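Local coordinates for uncharacterized protein (Clostridium leptum, PDB 4PW1) that is of unknown function but belongs to the DUF6836 family and folds as a nine-stranded antiparallel beta sheet surrounded by alpha-helices, at residues D85-E90 / R95-M100; N52-L57 / E65-L70; P69-R74 / R81-M86. All coordinates share one frame; numbering follows the deposited sequence.

Contact 1: D85-E90 / R95-M100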
loop_
_atom_site.group_PDB
_atom_site.type_symbol
_atom_site.label_atom_id
_atom_site.label_comp_id
_atom_site.label_asym_id
_atom_site.label_seq_id
_atom_site.Cartn_x
_atom_site.Cartn_y
_atom_site.Cartn_z
ATOM N N ASP B 85 -8.597 14.506 5.611
ATOM C CA ASP B 85 -9.974 14.183 5.963
ATOM C C ASP B 85 -10.797 15.398 6.371
ATOM O O ASP B 85 -11.475 15.384 7.383
ATOM C CB ASP B 85 -10.005 13.083 7.033
ATOM C CG ASP B 85 -9.533 11.746 6.511
ATOM O OD1 ASP B 85 -9.633 11.463 5.287
ATOM O OD2 ASP B 85 -9.061 10.936 7.362
HETATM N N MSE B 86 -10.819 16.436 5.531
HETATM C CA MSE B 86 -11.755 17.516 5.733
HETATM C C MSE B 86 -13.164 17.021 5.397
HETATM O O MSE B 86 -13.419 16.531 4.279
HETATM C CB MSE B 86 -11.396 18.746 4.889
HETATM C CG MSE B 86 -12.375 19.850 5.109
HETATM SE SE MSE B 86 -11.871 21.405 4.027
HETATM C CE MSE B 86 -12.111 20.800 2.227
ATOM N N ALA B 87 -14.088 17.180 6.349
ATOM C CA ALA B 87 -15.449 16.671 6.250
ATOM C C ALA B 87 -16.342 17.736 5.683
ATOM O O ALA B 87 -16.377 18.834 6.203
ATOM C CB ALA B 87 -15.995 16.217 7.636
ATOM N N LEU B 88 -17.027 17.451 4.585
ATOM C CA LEU B 88 -18.001 18.393 4.011
ATOM C C LEU B 88 -19.343 17.686 3.813
ATOM O O LEU B 88 -19.373 16.493 3.493
ATOM C CB LEU B 88 -17.533 18.877 2.623
ATOM C CG LEU B 88 -16.224 19.638 2.564
ATOM C CD1 LEU B 88 -15.930 19.982 1.115
ATOM C CD2 LEU B 88 -16.283 20.929 3.378
ATOM N N THR B 89 -20.430 18.437 3.917
ATOM C CA THR B 89 -21.753 17.946 3.621
ATOM C C THR B 89 -22.353 18.780 2.487
ATOM O O THR B 89 -22.455 19.961 2.605
ATOM C CB THR B 89 -22.639 17.988 4.875
ATOM O OG1 THR B 89 -22.072 17.130 5.860
ATOM C CG2 THR B 89 -24.036 17.469 4.580
ATOM N N GLU B 90 -22.691 18.145 1.377
ATOM C CA GLU B 90 -23.384 18.812 0.252
ATOM C C GLU B 90 -24.763 19.312 0.687
ATOM O O GLU B 90 -25.306 18.851 1.697
ATOM C CB GLU B 90 -23.618 17.841 -0.930
ATOM C CG GLU B 90 -22.663 17.920 -2.114
ATOM C CD GLU B 90 -22.778 19.196 -2.912
ATOM O OE1 GLU B 90 -23.682 20.000 -2.660
ATOM O OE2 GLU B 90 -21.936 19.396 -3.805
ATOM N N ARG B 95 -22.167 13.204 2.204
ATOM C CA ARG B 95 -21.026 13.519 3.045
ATOM C C ARG B 95 -19.753 13.127 2.352
ATOM O O ARG B 95 -19.635 12.019 1.837
ATOM C CB ARG B 95 -21.157 12.793 4.379
ATOM C CG ARG B 95 -22.409 13.270 5.103
ATOM C CD ARG B 95 -22.562 12.660 6.472
ATOM N NE ARG B 95 -22.487 11.224 6.361
ATOM C CZ ARG B 95 -22.585 10.395 7.390
ATOM N NH1 ARG B 95 -22.777 10.869 8.613
ATOM N NH2 ARG B 95 -22.503 9.092 7.177
ATOM N N TYR B 96 -18.798 14.031 2.335
ATOM C CA TYR B 96 -17.524 13.806 1.681
ATOM C C TYR B 96 -16.349 13.966 2.627
ATOM O O TYR B 96 -16.423 14.682 3.605
ATOM C CB TYR B 96 -17.344 14.811 0.566
ATOM C CG TYR B 96 -18.284 14.623 -0.553
ATOM C CD1 TYR B 96 -19.523 15.235 -0.528
ATOM C CD2 TYR B 96 -17.950 13.835 -1.642
ATOM C CE1 TYR B 96 -20.414 15.076 -1.555
ATOM C CE2 TYR B 96 -18.850 13.652 -2.685
ATOM C CZ TYR B 96 -20.082 14.294 -2.630
ATOM O OH TYR B 96 -21.024 14.203 -3.627
ATOM N N LEU B 97 -15.272 13.255 2.335
ATOM C CA LEU B 97 -13.959 13.569 2.889
ATOM C C LEU B 97 -13.121 14.064 1.726
ATOM O O LEU B 97 -13.072 13.430 0.660
ATOM C CB LEU B 97 -13.308 12.331 3.530
ATOM C CG LEU B 97 -13.934 11.826 4.824
ATOM C CD1 LEU B 97 -13.235 10.575 5.347
ATOM C CD2 LEU B 97 -13.951 12.926 5.900
ATOM N N VAL B 98 -12.499 15.206 1.933
ATOM C CA VAL B 98 -11.531 15.750 1.023
ATOM C C VAL B 98 -10.131 15.613 1.621
ATOM O O VAL B 98 -9.899 16.007 2.773
ATOM C CB VAL B 98 -11.761 17.224 0.774
ATOM C CG1 VAL B 98 -10.695 17.804 -0.157
ATOM C CG2 VAL B 98 -13.137 17.444 0.215
ATOM N N ASN B 99 -9.214 15.102 0.815
ATOM C CA ASN B 99 -7.805 15.024 1.155
ATOM C C ASN B 99 -6.998 15.719 0.072
ATOM O O ASN B 99 -7.280 15.557 -1.125
ATOM C CB ASN B 99 -7.365 13.571 1.288
ATOM C CG ASN B 99 -7.806 12.981 2.600
ATOM O OD1 ASN B 99 -7.140 13.154 3.615
ATOM N ND2 ASN B 99 -9.000 12.426 2.621
HETATM N N MSE B 100 -5.991 16.488 0.483
HETATM C CA MSE B 100 -5.113 17.134 -0.456
HETATM C C MSE B 100 -3.746 17.252 0.075
HETATM O O MSE B 100 -3.533 17.239 1.269
HETATM C CB MSE B 100 -5.536 18.602 -0.772
HETATM C CG MSE B 100 -6.928 18.652 -1.296
HETATM SE SE MSE B 100 -7.427 20.566 -1.827
HETATM C CE MSE B 100 -6.004 20.931 -2.806
HETATM O O HOH W 1 -20.480 16.777 -4.954
#
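Arg95 and Thr89 begin the ladder as an antiparallel non-hydrogen-bonded pair, with the aliphatic CG of Arg95 lying alongside Thr89 OG1. Both are exposed, which suits polar residues, and the arginine's guanidinium leads away to a salt bridge with Asp116. At Tyr96 the pairing becomes hydrogen-bonded: Tyr96 N gives a nearly straight bond (174°) to Leu88 O, 2.8 Å away, and Leu88 N donates back to Tyr96 O. The tyrosine ring is buried, yet it ends in a hydroxyl that a water links to Glu90 OE2, while Tyr96 CE1 rests 3.7 Å from Glu90 CG. Leu97 turns to the opposite face of the sheet, setting CD2 4.2 Å from Ala87 CB and CD1 3.7 Å from Asp85 OD1. Val98 exchanges backbone bonds with Met86 and presses its branched side chain on two apolar partners, CB on the selenomethionine CE of Met86 and CG2 on Leu88 CD1, both at 3.9 Å. A bend at chi3 (66°) in Met86 sets CE beside the valine. Asn99 then grips Asp85 twice. Asn99 OD1 accepts Asp85 N (2.8 Å) from above the carbonyl plane, while Asn99 ND2, in the plane of its own amide, reaches Asp85 OD1 (2.9 Å) on the anti side, which fixes the amide's rotation. Lys84 and Asp85 together face the single Asn99 between the Leu83-Met100 and Met86-Val98 pairings, a beta bulge, where Asp85 takes a positive phi (47°). This hairpin continues into strand 106-114, where Tyr112 stacks on Tyr96, and its buried face lies under helix 44-58, with Val54 touching Met86 and Leu88.

Contact 2: N52-L57 / E65-L70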
loop_
_atom_site.group_PDB
_atom_site.type_symbol
_atom_site.label_atom_id
_atom_site.label_comp_id
_atom_site.label_asym_id
_atom_site.label_seq_id
_atom_site.Cartn_x
_atom_site.Cartn_y
_atom_site.Cartn_z
ATOM N N ASN B 52 -11.044 26.341 -4.525
ATOM C CA ASN B 52 -11.329 26.170 -5.939
ATOM C C ASN B 52 -11.136 24.702 -6.419
ATOM O O ASN B 52 -11.870 24.199 -7.267
ATOM C CB ASN B 52 -10.465 27.126 -6.714
ATOM C CG ASN B 52 -10.989 28.549 -6.616
ATOM O OD1 ASN B 52 -11.990 28.869 -7.214
ATOM N ND2 ASN B 52 -10.330 29.370 -5.866
ATOM N N SER B 53 -10.144 24.026 -5.882
ATOM C CA SER B 53 -9.955 22.589 -6.198
ATOM C C SER B 53 -11.173 21.750 -5.816
ATOM O O SER B 53 -11.642 20.908 -6.603
ATOM C CB SER B 53 -8.726 22.061 -5.496
ATOM O OG SER B 53 -7.553 22.716 -5.980
ATOM N N VAL B 54 -11.718 22.000 -4.628
ATOM C CA VAL B 54 -12.927 21.324 -4.178
ATOM C C VAL B 54 -14.064 21.545 -5.178
ATOM O O VAL B 54 -14.695 20.568 -5.638
ATOM C CB VAL B 54 -13.354 21.774 -2.767
ATOM C CG1 VAL B 54 -14.738 21.233 -2.395
ATOM C CG2 VAL B 54 -12.305 21.370 -1.722
ATOM N N ARG B 55 -14.323 22.797 -5.563
ATOM C CA ARG B 55 -15.413 23.067 -6.508
ATOM C C ARG B 55 -15.193 22.509 -7.923
ATOM O O ARG B 55 -16.120 21.987 -8.543
ATOM C CB ARG B 55 -15.710 24.576 -6.599
ATOM C CG ARG B 55 -16.361 25.176 -5.354
ATOM C CD ARG B 55 -16.800 26.611 -5.645
ATOM N NE ARG B 55 -15.630 27.480 -5.702
ATOM C CZ ARG B 55 -15.112 28.111 -4.653
ATOM N NH1 ARG B 55 -15.598 27.965 -3.427
ATOM N NH2 ARG B 55 -14.037 28.846 -4.809
ATOM N N ILE B 56 -13.986 22.643 -8.444
ATOM C CA ILE B 56 -13.729 22.331 -9.856
ATOM C C ILE B 56 -13.309 20.867 -10.058
ATOM O O ILE B 56 -13.782 20.208 -10.982
ATOM C CB ILE B 56 -12.688 23.299 -10.414
ATOM C CG1 ILE B 56 -13.279 24.716 -10.460
ATOM C CG2 ILE B 56 -12.227 22.852 -11.772
ATOM C CD1 ILE B 56 -12.256 25.803 -10.716
ATOM N N LEU B 57 -12.429 20.349 -9.212
ATOM C CA LEU B 57 -12.057 18.917 -9.317
ATOM C C LEU B 57 -13.119 18.038 -8.687
ATOM O O LEU B 57 -13.467 16.986 -9.234
ATOM C CB LEU B 57 -10.692 18.609 -8.673
ATOM C CG LEU B 57 -9.507 19.429 -9.182
ATOM C CD1 LEU B 57 -8.205 18.993 -8.545
ATOM C CD2 LEU B 57 -9.393 19.333 -10.696
ATOM N N GLU B 65 -16.752 31.407 1.703
ATOM C CA GLU B 65 -17.187 31.701 3.050
ATOM C C GLU B 65 -17.476 30.424 3.824
ATOM O O GLU B 65 -17.113 30.310 4.986
ATOM C CB GLU B 65 -18.425 32.607 3.035
ATOM C CG GLU B 65 -18.925 32.845 4.451
ATOM C CD GLU B 65 -19.983 33.932 4.619
ATOM O OE1 GLU B 65 -20.456 34.502 3.619
ATOM O OE2 GLU B 65 -20.347 34.185 5.797
ATOM N N GLU B 66 -18.063 29.427 3.182
ATOM C CA GLU B 66 -18.284 28.116 3.858
ATOM C C GLU B 66 -17.001 27.266 3.966
ATOM O O GLU B 66 -16.768 26.602 4.961
ATOM C CB GLU B 66 -19.351 27.310 3.113
ATOM C CG GLU B 66 -20.662 28.048 2.869
ATOM C CD GLU B 66 -21.676 27.359 1.925
ATOM O OE1 GLU B 66 -21.429 27.090 0.733
ATOM O OE2 GLU B 66 -22.792 27.120 2.391
ATOM N N LEU B 67 -16.148 27.279 2.948
ATOM C CA LEU B 67 -14.951 26.411 2.969
ATOM C C LEU B 67 -13.776 26.965 3.783
ATOM O O LEU B 67 -13.062 26.198 4.407
ATOM C CB LEU B 67 -14.460 26.143 1.550
ATOM C CG LEU B 67 -15.472 25.352 0.713
ATOM C CD1 LEU B 67 -14.929 25.202 -0.694
ATOM C CD2 LEU B 67 -15.763 23.986 1.373
ATOM N N TYR B 68 -13.542 28.284 3.730
ATOM C CA TYR B 68 -12.322 28.870 4.344
ATOM C C TYR B 68 -12.132 28.468 5.796
ATOM O O TYR B 68 -11.078 27.994 6.152
ATOM C CB TYR B 68 -12.311 30.406 4.200
ATOM C CG TYR B 68 -11.543 30.887 2.988
ATOM C CD1 TYR B 68 -11.812 30.380 1.717
ATOM C CD2 TYR B 68 -10.568 31.852 3.118
ATOM C CE1 TYR B 68 -11.128 30.799 0.604
ATOM C CE2 TYR B 68 -9.884 32.316 2.011
ATOM C CZ TYR B 68 -10.167 31.806 0.763
ATOM O OH TYR B 68 -9.465 32.231 -0.304
ATOM N N PRO B 69 -13.189 28.542 6.614
ATOM C CA PRO B 69 -13.009 28.111 7.983
ATOM C C PRO B 69 -12.666 26.637 8.167
ATOM O O PRO B 69 -12.181 26.272 9.218
ATOM C CB PRO B 69 -14.370 28.391 8.637
ATOM C CG PRO B 69 -15.032 29.418 7.757
ATOM C CD PRO B 69 -14.542 29.103 6.376
ATOM N N LEU B 70 -12.904 25.801 7.163
ATOM C CA LEU B 70 -12.687 24.362 7.308
ATOM C C LEU B 70 -11.375 23.893 6.674
ATOM O O LEU B 70 -10.901 22.797 6.941
ATOM C CB LEU B 70 -13.836 23.593 6.663
ATOM C CG LEU B 70 -15.239 23.933 7.179
ATOM C CD1 LEU B 70 -16.270 23.133 6.421
ATOM C CD2 LEU B 70 -15.333 23.629 8.664
#
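Arg55 NH2 is gripped by two acceptors: Asp64 OD1 in a salt bridge, and Asn52 OD1, one helical turn back, in a hydrogen bond of 3.2 Å. Asn52 receives this donor well above its carbonyl plane (74° out), so no lone pair is aimed at it, although OD1 lies close to the guanidinium plane of Arg55. NH1 of Arg55 in turn bonds Trp62 O. Held in this way, the guanidinium brings NH1 of Arg55 to 3.9 Å from Leu67 CD1, the two side chains slanting across each other. The bend at chi3 (-73°) brings the long arginine chain round so that its end nears the second helix while its root does not. What joins here is helix 44-58 and the short helix 64-67, two successive helices packed on the sheet, with the Trp62 and Asp64 partners lying in the link and at the start of the second. Leu67 reaches from the short helix to the long one. Leu67 CD1 also lies 4.3 Å from Val54 CB, and both apolar residues point toward each other in a buried position, where beta-branched Val54 offers a compact surface and leucine the reach to meet it. Leu88 of strand 80-89 packs against both Val54 and Leu67 from the sheet.

Contact 3: P69-R74 / R81-M86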
loop_
_atom_site.group_PDB
_atom_site.type_symbol
_atom_site.label_atom_id
_atom_site.label_comp_id
_atom_site.label_asym_id
_atom_site.label_seq_id
_atom_site.Cartn_x
_atom_site.Cartn_y
_atom_site.Cartn_z
ATOM N N PRO B 69 -13.189 28.542 6.614
ATOM C CA PRO B 69 -13.009 28.111 7.983
ATOM C C PRO B 69 -12.666 26.637 8.167
ATOM O O PRO B 69 -12.181 26.272 9.218
ATOM C CB PRO B 69 -14.370 28.391 8.637
ATOM C CG PRO B 69 -15.032 29.418 7.757
ATOM C CD PRO B 69 -14.542 29.103 6.376
ATOM N N LEU B 70 -12.904 25.801 7.163
ATOM C CA LEU B 70 -12.687 24.362 7.308
ATOM C C LEU B 70 -11.375 23.893 6.674
ATOM O O LEU B 70 -10.901 22.797 6.941
ATOM C CB LEU B 70 -13.836 23.593 6.663
ATOM C CG LEU B 70 -15.239 23.933 7.179
ATOM C CD1 LEU B 70 -16.270 23.133 6.421
ATOM C CD2 LEU B 70 -15.333 23.629 8.664
ATOM N N ILE B 71 -10.799 24.699 5.797
ATOM C CA ILE B 71 -9.553 24.306 5.143
ATOM C C ILE B 71 -8.341 24.587 6.050
ATOM O O ILE B 71 -7.766 25.652 6.007
ATOM C CB ILE B 71 -9.403 25.037 3.810
ATOM C CG1 ILE B 71 -10.565 24.611 2.896
ATOM C CG2 ILE B 71 -8.083 24.706 3.142
ATOM C CD1 ILE B 71 -10.684 25.454 1.626
ATOM N N LYS B 72 -7.908 23.570 6.783
ATOM C CA LYS B 72 -6.812 23.681 7.726
ATOM C C LYS B 72 -5.630 22.790 7.369
ATOM O O LYS B 72 -5.498 21.621 7.829
ATOM C CB LYS B 72 -7.333 23.391 9.124
ATOM C CG LYS B 72 -8.332 24.443 9.606
ATOM C CD LYS B 72 -8.605 24.267 11.094
ATOM C CE LYS B 72 -9.663 23.209 11.320
ATOM N NZ LYS B 72 -11.020 23.722 10.973
ATOM N N PHE B 73 -4.768 23.332 6.521
ATOM C CA PHE B 73 -3.542 22.645 6.146
ATOM C C PHE B 73 -2.584 22.515 7.306
ATOM O O PHE B 73 -2.545 23.373 8.210
ATOM C CB PHE B 73 -2.855 23.316 4.957
ATOM C CG PHE B 73 -3.460 22.950 3.630
ATOM C CD1 PHE B 73 -4.536 23.643 3.115
ATOM C CD2 PHE B 73 -2.971 21.844 2.908
ATOM C CE1 PHE B 73 -5.085 23.292 1.882
ATOM C CE2 PHE B 73 -3.489 21.512 1.680
ATOM C CZ PHE B 73 -4.559 22.235 1.165
ATOM N N ARG B 74 -1.854 21.392 7.300
ATOM C CA ARG B 74 -0.824 21.103 8.287
ATOM C C ARG B 74 0.493 20.957 7.573
ATOM O O ARG B 74 0.583 20.277 6.537
ATOM C CB ARG B 74 -1.164 19.850 9.089
ATOM C CG ARG B 74 -2.433 20.014 9.903
ATOM C CD ARG B 74 -2.575 18.999 11.024
ATOM N NE ARG B 74 -2.798 17.676 10.490
ATOM C CZ ARG B 74 -3.955 17.016 10.513
ATOM N NH1 ARG B 74 -5.049 17.528 11.069
ATOM N NH2 ARG B 74 -4.007 15.807 9.981
ATOM N N ARG B 81 2.526 20.178 2.546
ATOM C CA ARG B 81 1.335 20.647 3.215
ATOM C C ARG B 81 0.217 19.617 3.000
ATOM O O ARG B 81 -0.064 19.231 1.869
ATOM C CB ARG B 81 0.969 22.017 2.624
ATOM C CG ARG B 81 1.979 23.074 3.107
ATOM C CD ARG B 81 2.155 24.182 2.128
ATOM N NE ARG B 81 2.994 25.256 2.674
ATOM C CZ ARG B 81 4.319 25.296 2.619
ATOM N NH1 ARG B 81 5.042 24.279 2.140
ATOM N NH2 ARG B 81 4.937 26.330 3.163
ATOM N N PHE B 82 -0.410 19.187 4.088
ATOM C CA PHE B 82 -1.446 18.199 4.053
ATOM C C PHE B 82 -2.760 18.754 4.554
ATOM O O PHE B 82 -2.826 19.355 5.622
ATOM C CB PHE B 82 -1.113 17.036 4.977
ATOM C CG PHE B 82 0.107 16.253 4.611
ATOM C CD1 PHE B 82 0.023 15.163 3.767
ATOM C CD2 PHE B 82 1.346 16.561 5.173
ATOM C CE1 PHE B 82 1.137 14.419 3.484
ATOM C CE2 PHE B 82 2.453 15.786 4.910
ATOM C CZ PHE B 82 2.352 14.728 4.052
ATOM N N LEU B 83 -3.828 18.445 3.815
ATOM C CA LEU B 83 -5.209 18.588 4.302
ATOM C C LEU B 83 -5.799 17.213 4.409
ATOM O O LEU B 83 -6.065 16.554 3.386
ATOM C CB LEU B 83 -5.985 19.398 3.295
ATOM C CG LEU B 83 -7.429 19.651 3.669
ATOM C CD1 LEU B 83 -7.494 20.628 4.820
ATOM C CD2 LEU B 83 -8.166 20.207 2.458
ATOM N N LYS B 84 -5.968 16.746 5.632
ATOM C CA LYS B 84 -6.367 15.374 5.900
ATOM C C LYS B 84 -7.811 15.288 6.352
ATOM O O LYS B 84 -8.188 15.854 7.360
ATOM C CB LYS B 84 -5.505 14.752 6.982
ATOM C CG LYS B 84 -5.652 13.219 7.086
ATOM C CD LYS B 84 -4.929 12.749 8.343
ATOM C CE LYS B 84 -4.629 11.271 8.337
ATOM N NZ LYS B 84 -5.868 10.496 8.278
ATOM N N ASP B 85 -8.597 14.506 5.611
ATOM C CA ASP B 85 -9.974 14.183 5.963
ATOM C C ASP B 85 -10.797 15.398 6.371
ATOM O O ASP B 85 -11.475 15.384 7.383
ATOM C CB ASP B 85 -10.005 13.083 7.033
ATOM C CG ASP B 85 -9.533 11.746 6.511
ATOM O OD1 ASP B 85 -9.633 11.463 5.287
ATOM O OD2 ASP B 85 -9.061 10.936 7.362
HETATM N N MSE B 86 -10.819 16.436 5.531
HETATM C CA MSE B 86 -11.755 17.516 5.733
HETATM C C MSE B 86 -13.164 17.021 5.397
HETATM O O MSE B 86 -13.419 16.531 4.279
HETATM C CB MSE B 86 -11.396 18.746 4.889
HETATM C CG MSE B 86 -12.375 19.850 5.109
HETATM SE SE MSE B 86 -11.871 21.405 4.027
HETATM C CE MSE B 86 -12.111 20.800 2.227
HETATM O O HOH W 2 -5.283 18.655 7.765
#
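Leu83 and Phe73 cross at about a right angle, with CB of Leu83 seated over one face of the Phe73 ring in a CH-pi contact, 3.9 Å from the ring centroid and 19° off the normal. The flat ring gives the leucine a broad surface, and its edge borders the backbone between Arg81 and Phe82. Leu83 runs on past the ring: with CG anti to the backbone N (chi1 -179°), its CD1 reaches Lys72 N at 3.6 Å and nears Ile71. Farther along, the bulky SE atom of Met86, a selenomethionine, fills the hollow formed by Leu70 and Ile71, lying 3.4 Å from Leu70 O and 3.6 Å from Ile71 CG1. At the other end the backbones close up, Arg74 and Phe82 forming one antiparallel hydrogen-bonded pair with Arg74 N to Phe82 O at 2.8 Å. Between this pair and the hollow, a water bridges the diverging chains, donating to Lys72 O and accepting from Lys84 N (2.9 Å). The same water sits 3.4 Å above the guanidinium plane of Arg74, centred over it. Arg74 NH2 rests against the aliphatic Lys84 CB, 3.5 Å away, and the lysine's charged end goes instead to a weak salt bridge with Asp85. The segment 69-74 carries the chain from helix 64-67 to the start of strand 74-76, beside strand 80-89. Helix 44-58 covers Ile71 and Phe73 through Ala50, strand 95-103 touches Phe73 through Leu102, and Phe82 turns to the other face, meeting Tyr34 edge-to-face.

In the fold
Along the chain contact 2 comes first, then contact 3, then contact 1, with centres about 10 to 11 Å apart. Contact 2 and contact 3 share Pro69 and Leu70, whereas contact 1 and contact 3 share Asp85 and Met86 on strand 80-89, giving that strand neighbours along both edges. Leu88 of contact 1 ties in contact 2, its CD2 lying 3.7 Å from Leu67 CD2 and its CD1 3.9 Å from Val54 CG1. Val54 CG2 also meets Met86 CE at 4.0 Å, bringing all three into one apolar layer between helix 44-58 and the sheet. No active site is known; bound glycerol, probably from the crystallisation liquor, comes within about 4 Å of the Leu88 side chain.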